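Local coordinates for cellulose 1,4-beta-cellobiosidase (Thermobifida fusca, PDB 4JJJ), which probably hydrolyses cellulose chains, releasing cellobiose, through this glycosyl hydrolase family 48 catalytic domain of a longer secreted protein that also carries a cellulose-binding module, at residues Q418-E423 with Q623-T628; G500-L505 with E526-A531. The protein carries 1 engineered substitution. All coordinates share one frame; numbering follows the deposited sequence. Where two conformers were deposited one is given.

Contact 1: Q418-E423 with Q623-T628; sequences QVWNME and QVEIAT
At the N-H edge of the Trp-420 indole sits Glu-625 OE2, tilted from the ring plane, with ring and carboxylate planes 45° apart; Arg-228 forms a cation-pi contact and Trp-414 and Trp-621 make edge-to-face pairs with the same ring. This lies inside the (alpha/alpha)6 barrel of family 48, where helices 416-432 and 620-637 approach the sugar-binding cleft and Trp-420 touches a bound glucose unit and Glu-51, the predicted proton donor. Trp-420 NE1 donates to Glu-625 OE2 at 3.1 Å; the bond is bent (136°) and arrives on the syn side, tilted from the carboxylate plane. Tyr-55 holds the same oxygen. The Glu-625 chain, bent at chi2 (95°), turns its other oxygen toward Glu-423, whose extended chain brings OE1 to 3.8 Å from Glu-625 OE1. Water 1 donates to both, at 2.7 Å to Glu-423 OE1 and 2.8 Å to Glu-625 OE1, and Lys-507 forms salt bridges with both glutamates, probably offsetting their charges. A leucine replacing Trp-420 has no N-H, so the grip on Glu-625 OE2 would probably fall to Tyr-55 and the glucose unit lose part of its aromatic wall. One turn on from Glu-625, Thr-628 OG1 donates to Glu-625 O at 2.8 Å.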
ATOM      1  N   GLN A 418      -5.652  -8.970  -6.426  1.00  4.09           N
ATOM      2  CA  GLN A 418      -5.546 -10.415  -6.740  1.00  4.23           C
ATOM      3  C   GLN A 418      -4.183 -10.720  -7.322  1.00  3.97           C
ATOM      4  O   GLN A 418      -3.466 -11.614  -6.847  1.00  4.19           O
ATOM      5  CB  GLN A 418      -6.542 -10.904  -7.756  1.00  4.65           C
ATOM      6  CG  GLN A 418      -8.015 -10.833  -7.354  1.00  4.63           C
ATOM      7  CD  GLN A 418      -8.321 -11.706  -6.216  1.00  4.91           C
ATOM      8  OE1 GLN A 418      -8.040 -12.967  -6.242  1.00  5.56           O
ATOM      9  NE2 GLN A 418      -8.884 -11.131  -5.148  1.00  4.50           N
ATOM     10  N   VAL A 419      -3.762  -9.918  -8.328  1.00  4.03           N
ATOM     11  CA  VAL A 419      -2.466 -10.131  -9.018  1.00  4.56           C
ATOM     12  C   VAL A 419      -1.314  -9.662  -8.200  1.00  4.38           C
ATOM     13  O   VAL A 419      -0.218 -10.270  -8.280  1.00  4.93           O
ATOM     14  CB  VAL A 419      -2.518  -9.625 -10.450  1.00  4.74           C
ATOM     15  CG1 VAL A 419      -3.418 -10.496 -11.311  1.00  5.49           C
ATOM     16  CG2 VAL A 419      -2.936  -8.178 -10.568  1.00  4.97           C
ATOM     17  N   TRP A 420      -1.434  -8.612  -7.449  1.00  4.41           N
ATOM     18  CA  TRP A 420      -0.301  -8.188  -6.610  1.00  4.40           C
ATOM     19  C   TRP A 420       0.062  -9.308  -5.601  1.00  4.88           C
ATOM     20  O   TRP A 420       1.258  -9.677  -5.425  1.00  4.40           O
ATOM     21  CB  TRP A 420      -0.558  -6.899  -5.943  1.00  4.45           C
ATOM     22  CG  TRP A 420      -0.376  -5.696  -6.757  1.00  4.58           C
ATOM     23  CD1 TRP A 420       0.179  -5.598  -7.977  1.00  4.71           C
ATOM     24  CD2 TRP A 420      -0.615  -4.341  -6.318  1.00  5.11           C
ATOM     25  NE1 TRP A 420       0.232  -4.294  -8.355  1.00  4.80           N
ATOM     26  CE2 TRP A 420      -0.211  -3.493  -7.346  1.00  4.61           C
ATOM     27  CE3 TRP A 420      -1.122  -3.803  -5.132  1.00  4.94           C
ATOM     28  CZ2 TRP A 420      -0.270  -2.119  -7.240  1.00  5.16           C
ATOM     29  CZ3 TRP A 420      -1.191  -2.409  -5.008  1.00  5.12           C
ATOM     30  CH2 TRP A 420      -0.764  -1.591  -6.045  1.00  5.16           C
ATOM     31  N   ASN A 421      -0.971  -9.885  -4.950  1.00  4.67           N
ATOM     32  CA  ASN A 421      -0.723 -11.013  -4.044  1.00  5.29           C
ATOM     33  C   ASN A 421      -0.277 -12.256  -4.789  1.00  5.05           C
ATOM     34  O   ASN A 421       0.784 -12.859  -4.485  1.00  5.02           O
ATOM     35  CB  ASN A 421      -1.948 -11.286  -3.217  1.00  5.96           C
ATOM     36  CG  ASN A 421      -1.912 -12.651  -2.606  1.00  7.57           C
ATOM     37  OD1 ASN A 421      -0.955 -12.996  -2.011  1.00  8.64           O
ATOM     38  ND2 ASN A 421      -3.084 -13.301  -2.550  1.00  9.72           N
ATOM     39  N   MET A 422      -0.997 -12.594  -5.826  0.70  5.25           N
ATOM     40  CA  MET A 422      -0.786 -13.844  -6.517  0.70  5.42           C
ATOM     41  C   MET A 422       0.564 -13.909  -7.154  0.70  5.40           C
ATOM     42  O   MET A 422       1.160 -14.967  -7.177  0.70  4.70           O
ATOM     43  CB  MET A 422      -1.870 -14.252  -7.524  0.70  5.81           C
ATOM     44  CG  MET A 422      -1.998 -15.757  -7.740  0.70  6.37           C
ATOM     45  SD  MET A 422      -2.241 -16.781  -6.275  0.70  6.13           S
ATOM     46  CE  MET A 422      -3.710 -16.063  -5.540  0.70  6.75           C
ATOM     47  N   GLU A 423       1.025 -12.782  -7.694  1.00  5.11           N
ATOM     48  CA  GLU A 423       2.416 -12.768  -8.298  1.00  5.24           C
ATOM     49  C   GLU A 423       3.485 -13.187  -7.262  1.00  5.14           C
ATOM     50  O   GLU A 423       4.400 -13.928  -7.604  1.00  5.93           O
ATOM     51  CB  GLU A 423       2.786 -11.407  -8.834  1.00  6.36           C
ATOM     52  CG  GLU A 423       4.011 -11.457  -9.741  1.00  6.68           C
ATOM     53  CD  GLU A 423       4.452 -10.110 -10.211  1.00  7.65           C
ATOM     54  OE1 GLU A 423       3.580  -9.365 -10.708  1.00  8.97           O
ATOM     55  OE2 GLU A 423       5.646  -9.877 -10.098  1.00  9.19           O
ATOM     56  N   GLN A 623       4.040   1.538 -14.950  1.00  4.60           N
ATOM     57  CA  GLN A 623       5.077   1.527 -15.972  1.00  4.92           C
ATOM     58  C   GLN A 623       6.225   0.637 -15.557  1.00  5.46           C
ATOM     59  O   GLN A 623       6.807  -0.061 -16.396  1.00  5.42           O
ATOM     60  CB  GLN A 623       5.533   2.954 -16.295  1.00  4.96           C
ATOM     61  CG  GLN A 623       4.392   3.871 -16.810  1.00  5.01           C
ATOM     62  CD  GLN A 623       3.741   3.286 -18.067  1.00  5.63           C
ATOM     63  OE1 GLN A 623       4.432   2.981 -19.058  1.00  6.71           O
ATOM     64  NE2 GLN A 623       2.455   3.101 -18.059  1.00  6.56           N
ATOM     65  N   VAL A 624       6.590   0.644 -14.274  1.00  4.90           N
ATOM     66  CA  VAL A 624       7.609  -0.304 -13.756  1.00  4.79           C
ATOM     67  C   VAL A 624       7.083  -1.713 -13.853  1.00  4.49           C
ATOM     68  O   VAL A 624       7.755  -2.631 -14.304  1.00  4.79           O
ATOM     69  CB  VAL A 624       8.027   0.087 -12.331  1.00  4.42           C
ATOM     70  CG1 VAL A 624       8.899  -0.999 -11.775  1.00  4.84           C
ATOM     71  CG2 VAL A 624       8.719   1.435 -12.270  1.00  4.55           C
ATOM     72  N   GLU A 625       5.818  -1.950 -13.499  1.00  5.24           N
ATOM     73  CA  GLU A 625       5.226  -3.284 -13.529  1.00  5.53           C
ATOM     74  C   GLU A 625       5.429  -3.874 -14.902  1.00  5.39           C
ATOM     75  O   GLU A 625       5.893  -4.993 -15.103  1.00  5.05           O
ATOM     76  CB  GLU A 625       3.724  -3.223 -13.136  1.00  6.58           C
ATOM     77  CG  GLU A 625       3.197  -4.553 -12.745  1.00  7.94           C
ATOM     78  CD  GLU A 625       3.233  -4.777 -11.250  1.00  7.67           C
ATOM     79  OE1 GLU A 625       3.997  -5.604 -10.781  1.00  9.04           O
ATOM     80  OE2 GLU A 625       2.530  -4.090 -10.466  1.00  7.35           O
ATOM     81  N   ILE A 626       5.155  -3.048 -15.929  1.00  5.20           N
ATOM     82  CA  ILE A 626       5.359  -3.460 -17.309  1.00  5.12           C
ATOM     83  C   ILE A 626       6.852  -3.837 -17.595  1.00  5.81           C
ATOM     84  O   ILE A 626       7.129  -4.867 -18.221  1.00  6.38           O
ATOM     85  CB  ILE A 626       4.842  -2.395 -18.324  1.00  5.58           C
ATOM     86  CG1 ILE A 626       3.338  -2.179 -18.170  1.00  5.37           C
ATOM     87  CG2 ILE A 626       5.187  -2.810 -19.717  1.00  5.70           C
ATOM     88  CD1 ILE A 626       2.910  -0.858 -18.853  1.00  5.55           C
ATOM     89  N   ALA A 627       7.738  -2.905 -17.291  1.00  5.76           N
ATOM     90  CA  ALA A 627       9.171  -3.172 -17.462  1.00  5.51           C
ATOM     91  C   ALA A 627       9.534  -4.499 -16.824  1.00  5.50           C
ATOM     92  O   ALA A 627      10.256  -5.260 -17.403  1.00  5.10           O
ATOM     93  CB  ALA A 627      10.007  -2.081 -16.858  1.00  5.67           C
ATOM     94  N   THR A 628       9.101  -4.729 -15.590  1.00  5.40           N
ATOM     95  CA  THR A 628       9.455  -5.981 -14.855  1.00  5.23           C
ATOM     96  C   THR A 628       8.829  -7.192 -15.557  1.00  5.60           C
ATOM     97  O   THR A 628       9.449  -8.269 -15.503  1.00  6.56           O
ATOM     98  CB  THR A 628       9.103  -5.935 -13.390  1.00  5.36           C
ATOM     99  OG1 THR A 628       7.652  -6.024 -13.165  1.00  5.69           O
ATOM    100  CG2 THR A 628       9.750  -4.746 -12.745  1.00  6.44           C
TER
HETATM  101  O   HOH W   1       2.745  -7.424  -9.082  1.00  5.74           O

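Contact 2: G500-L505 with E526-A531; sequences GVTAAL and EGLLDA. With ZN (zinc ion), chain S; NA (sodium ion), chain J.
Leu-528 reaches across to helix 499-516 with both of its methyl groups, each meeting a different residue. CD1 packs against Leu-505, 3.7 Å from Leu-505 CD2 and almost as near to Leu-505 CG, and this is the tight part of the contact. CD2 lies a little farther from its partner, 4.0 Å from Thr-502 CG2. The two branches of the threonine serve different partners: with chi1 at -60°, OG1 stands beside its own backbone N and bonds back to Asp-498 O, which leaves the methyl, anti to that N, facing Leu-528. Val-465 of strand 465-473 touches all three side chains and completes the apolar cluster. The other side of helix 519-533 is polar and partly exposed. There Glu-526 OE2 binds zinc at 1.9 Å, with His-633 as a further protein ligand and water 3 on the metal at 2.0 Å. One turn along, both oxygens of Asp-530 hold a sodium ion, unequally, OD1 at 2.4 Å and OD2 farther off, and four waters surround that ion. Water 2, one of them, also donates to Glu-526 O and, at 2.8 Å, to Glu-526 OE1, so that water and the Glu-526 carboxylate together link the sodium and zinc sites. Running antiparallel and joined by a short turn, the two helices form an alpha-helical hairpin, the building unit of (alpha/alpha)6 barrels.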
ATOM      1  N   GLY A 500      -1.015  -1.783 -15.592  1.00  5.67           N
ATOM      2  CA  GLY A 500      -0.328  -2.226 -14.370  1.00  4.85           C
ATOM      3  C   GLY A 500      -0.853  -3.606 -13.979  1.00  4.81           C
ATOM      4  O   GLY A 500      -0.097  -4.562 -13.681  1.00  4.94           O
ATOM      5  N   VAL A 501      -2.172  -3.719 -13.945  1.00  5.44           N
ATOM      6  CA  VAL A 501      -2.835  -4.965 -13.593  1.00  5.64           C
ATOM      7  C   VAL A 501      -2.452  -6.028 -14.638  1.00  5.25           C
ATOM      8  O   VAL A 501      -2.190  -7.152 -14.312  1.00  5.80           O
ATOM      9  CB  VAL A 501      -4.374  -4.770 -13.562  1.00  5.85           C
ATOM     10  CG1 VAL A 501      -5.071  -6.140 -13.501  1.00  6.58           C
ATOM     11  CG2 VAL A 501      -4.733  -3.879 -12.425  1.00  6.58           C
ATOM     12  N   THR A 502      -2.448  -5.630 -15.884  1.00  5.30           N
ATOM     13  CA  THR A 502      -2.079  -6.505 -16.988  1.00  5.60           C
ATOM     14  C   THR A 502      -0.695  -7.094 -16.765  1.00  5.15           C
ATOM     15  O   THR A 502      -0.489  -8.280 -16.906  1.00  5.38           O
ATOM     16  CB  THR A 502      -2.242  -5.817 -18.351  1.00  5.55           C
ATOM     17  OG1 THR A 502      -3.630  -5.439 -18.506  1.00  6.38           O
ATOM     18  CG2 THR A 502      -1.814  -6.734 -19.501  1.00  6.17           C
ATOM     19  N   ALA A 503       0.271  -6.252 -16.475  1.00  5.52           N
ATOM     20  CA  ALA A 503       1.654  -6.717 -16.304  1.00  5.27           C
ATOM     21  C   ALA A 503       1.786  -7.666 -15.118  1.00  5.54           C
ATOM     22  O   ALA A 503       2.476  -8.667 -15.222  1.00  5.56           O
ATOM     23  CB  ALA A 503       2.528  -5.510 -16.212  1.00  5.88           C
ATOM     24  N   ALA A 504       1.089  -7.372 -14.007  1.00  5.49           N
ATOM     25  CA  ALA A 504       1.153  -8.243 -12.862  1.00  5.83           C
ATOM     26  C   ALA A 504       0.475  -9.572 -13.182  1.00  5.89           C
ATOM     27  O   ALA A 504       0.922 -10.641 -12.721  1.00  5.38           O
ATOM     28  CB  ALA A 504       0.483  -7.551 -11.662  1.00  6.53           C
ATOM     29  N   LEU A 505      -0.609  -9.570 -13.943  1.00  5.28           N
ATOM     30  CA  LEU A 505      -1.275 -10.798 -14.339  1.00  5.22           C
ATOM     31  C   LEU A 505      -0.325 -11.626 -15.237  1.00  5.53           C
ATOM     32  O   LEU A 505      -0.150 -12.821 -15.019  1.00  6.48           O
ATOM     33  CB  LEU A 505      -2.589 -10.472 -15.042  1.00  5.80           C
ATOM     34  CG  LEU A 505      -3.355 -11.682 -15.584  1.00  5.97           C
ATOM     35  CD1 LEU A 505      -3.630 -12.676 -14.469  1.00  6.35           C
ATOM     36  CD2 LEU A 505      -4.607 -11.179 -16.288  1.00  6.85           C
ATOM     37  N   GLU A 526       1.785 -14.706 -22.714  1.00  9.91           N
ATOM     38  CA  GLU A 526       2.455 -14.236 -23.922  1.00 11.30           C
ATOM     39  C   GLU A 526       1.516 -13.264 -24.662  1.00  9.94           C
ATOM     40  O   GLU A 526       1.990 -12.244 -25.204  1.00  9.52           O
ATOM     41  CB  GLU A 526       2.770 -15.391 -24.862  1.00 12.45           C
ATOM     42  CG  GLU A 526       3.858 -16.326 -24.384  1.00 14.31           C
ATOM     43  CD  GLU A 526       5.304 -15.820 -24.493  1.00 14.34           C
ATOM     44  OE1 GLU A 526       5.594 -14.603 -24.524  1.00 15.01           O
ATOM     45  OE2 GLU A 526       6.201 -16.716 -24.569  1.00 13.85           O
ATOM     46  N   GLY A 527       0.211 -13.557 -24.688  1.00  9.44           N
ATOM     47  CA  GLY A 527      -0.768 -12.679 -25.316  1.00  9.12           C
ATOM     48  C   GLY A 527      -0.903 -11.331 -24.641  1.00 10.07           C
ATOM     49  O   GLY A 527      -1.026 -10.320 -25.271  1.00  9.24           O
ATOM     50  N   LEU A 528      -0.808 -11.346 -23.299  1.00  8.94           N
ATOM     51  CA  LEU A 528      -0.761 -10.095 -22.526  1.00  8.23           C
ATOM     52  C   LEU A 528       0.499  -9.238 -22.784  1.00  7.57           C
ATOM     53  O   LEU A 528       0.415  -8.016 -22.969  1.00  8.70           O
ATOM     54  CB  LEU A 528      -0.915 -10.381 -21.038  1.00  8.78           C
ATOM     55  CG  LEU A 528      -2.271 -10.988 -20.634  1.00  9.00           C
ATOM     56  CD1 LEU A 528      -2.282 -11.303 -19.173  1.00 11.04           C
ATOM     57  CD2 LEU A 528      -3.430 -10.048 -21.043  1.00  8.78           C
ATOM     58  N   LEU A 529       1.666  -9.862 -22.916  1.00  7.62           N
ATOM     59  CA  LEU A 529       2.866  -9.105 -23.192  1.00  8.19           C
ATOM     60  C   LEU A 529       2.795  -8.509 -24.623  1.00  9.00           C
ATOM     61  O   LEU A 529       3.172  -7.388 -24.839  1.00 10.52           O
ATOM     62  CB  LEU A 529       4.089 -10.024 -23.121  1.00  8.82           C
ATOM     63  CG  LEU A 529       4.463 -10.611 -21.762  1.00  7.92           C
ATOM     64  CD1 LEU A 529       5.706 -11.509 -21.903  1.00  8.02           C
ATOM     65  CD2 LEU A 529       4.611  -9.536 -20.745  1.00  8.83           C
ATOM     66  N   ASP A 530       2.225  -9.257 -25.564  1.00  9.05           N
ATOM     67  CA  ASP A 530       2.056  -8.715 -26.901  1.00 10.30           C
ATOM     68  C   ASP A 530       1.147  -7.499 -26.833  1.00  9.11           C
ATOM     69  O   ASP A 530       1.360  -6.519 -27.555  1.00  9.71           O
ATOM     70  CB  ASP A 530       1.392  -9.731 -27.815  1.00 11.97           C
ATOM     71  CG  ASP A 530       2.287 -10.849 -28.252  1.00 17.75           C
ATOM     72  OD1 ASP A 530       3.483 -10.689 -28.157  1.00 19.61           O
ATOM     73  OD2 ASP A 530       1.754 -11.893 -28.725  1.00 23.80           O
ATOM     74  N   ALA A 531       0.041  -7.636 -26.095  1.00  8.70           N
ATOM     75  CA  ALA A 531      -0.931  -6.557 -25.928  1.00  9.70           C
ATOM     76  C   ALA A 531      -0.299  -5.312 -25.377  1.00  9.64           C
ATOM     77  O   ALA A 531      -0.514  -4.210 -25.858  1.00  9.51           O
ATOM     78  CB  ALA A 531      -2.067  -7.058 -25.049  1.00  9.19           C
TER
HETATM   79 ZN    ZN S 718       7.918 -15.902 -24.922  1.00 16.65          ZN
HETATM   80 NA    NA J 709       4.508 -12.815 -28.518  1.00 27.91          NA
HETATM   81  O   HOH W   2       4.632 -12.568 -26.126  1.00 14.03           O
HETATM   82  O   HOH W   3       8.020 -14.910 -26.715  1.00 28.97           O
HETATM   83  O   HOH W   4       6.226 -14.774 -28.114  1.00 46.52           O
HETATM   84  O   HOH W   5       3.191 -14.204 -28.510  1.00 50.03           O
HETATM   85  O   HOH W   6       3.643 -12.771 -30.398  1.00 37.94           O

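How the contacts relate
From the N terminus, helix 50-67 comes early and later abuts contact 1. The chain then reaches 418-423, the first half of contact 1, and passes through helix 435-450 and strand 465-473 before entering helix 499-516. Contact 2 closes a short, almost wholly helical loop of 20 residues between 500-505 and 526-531. That loop lies within the 199-residue one that contact 1 completes when helix 620-637 returns to 416-432. The contacts touch along helix 499-516, whose 500-505 segment packs against both segments of contact 1: Ala-503 CB lies 3.6 Å from Ile-626 N and Ala-504 CA 3.4 Å from Glu-423 OE1. Together they join the sugar cleft to outer helix 519-533 with its zinc and sodium sites.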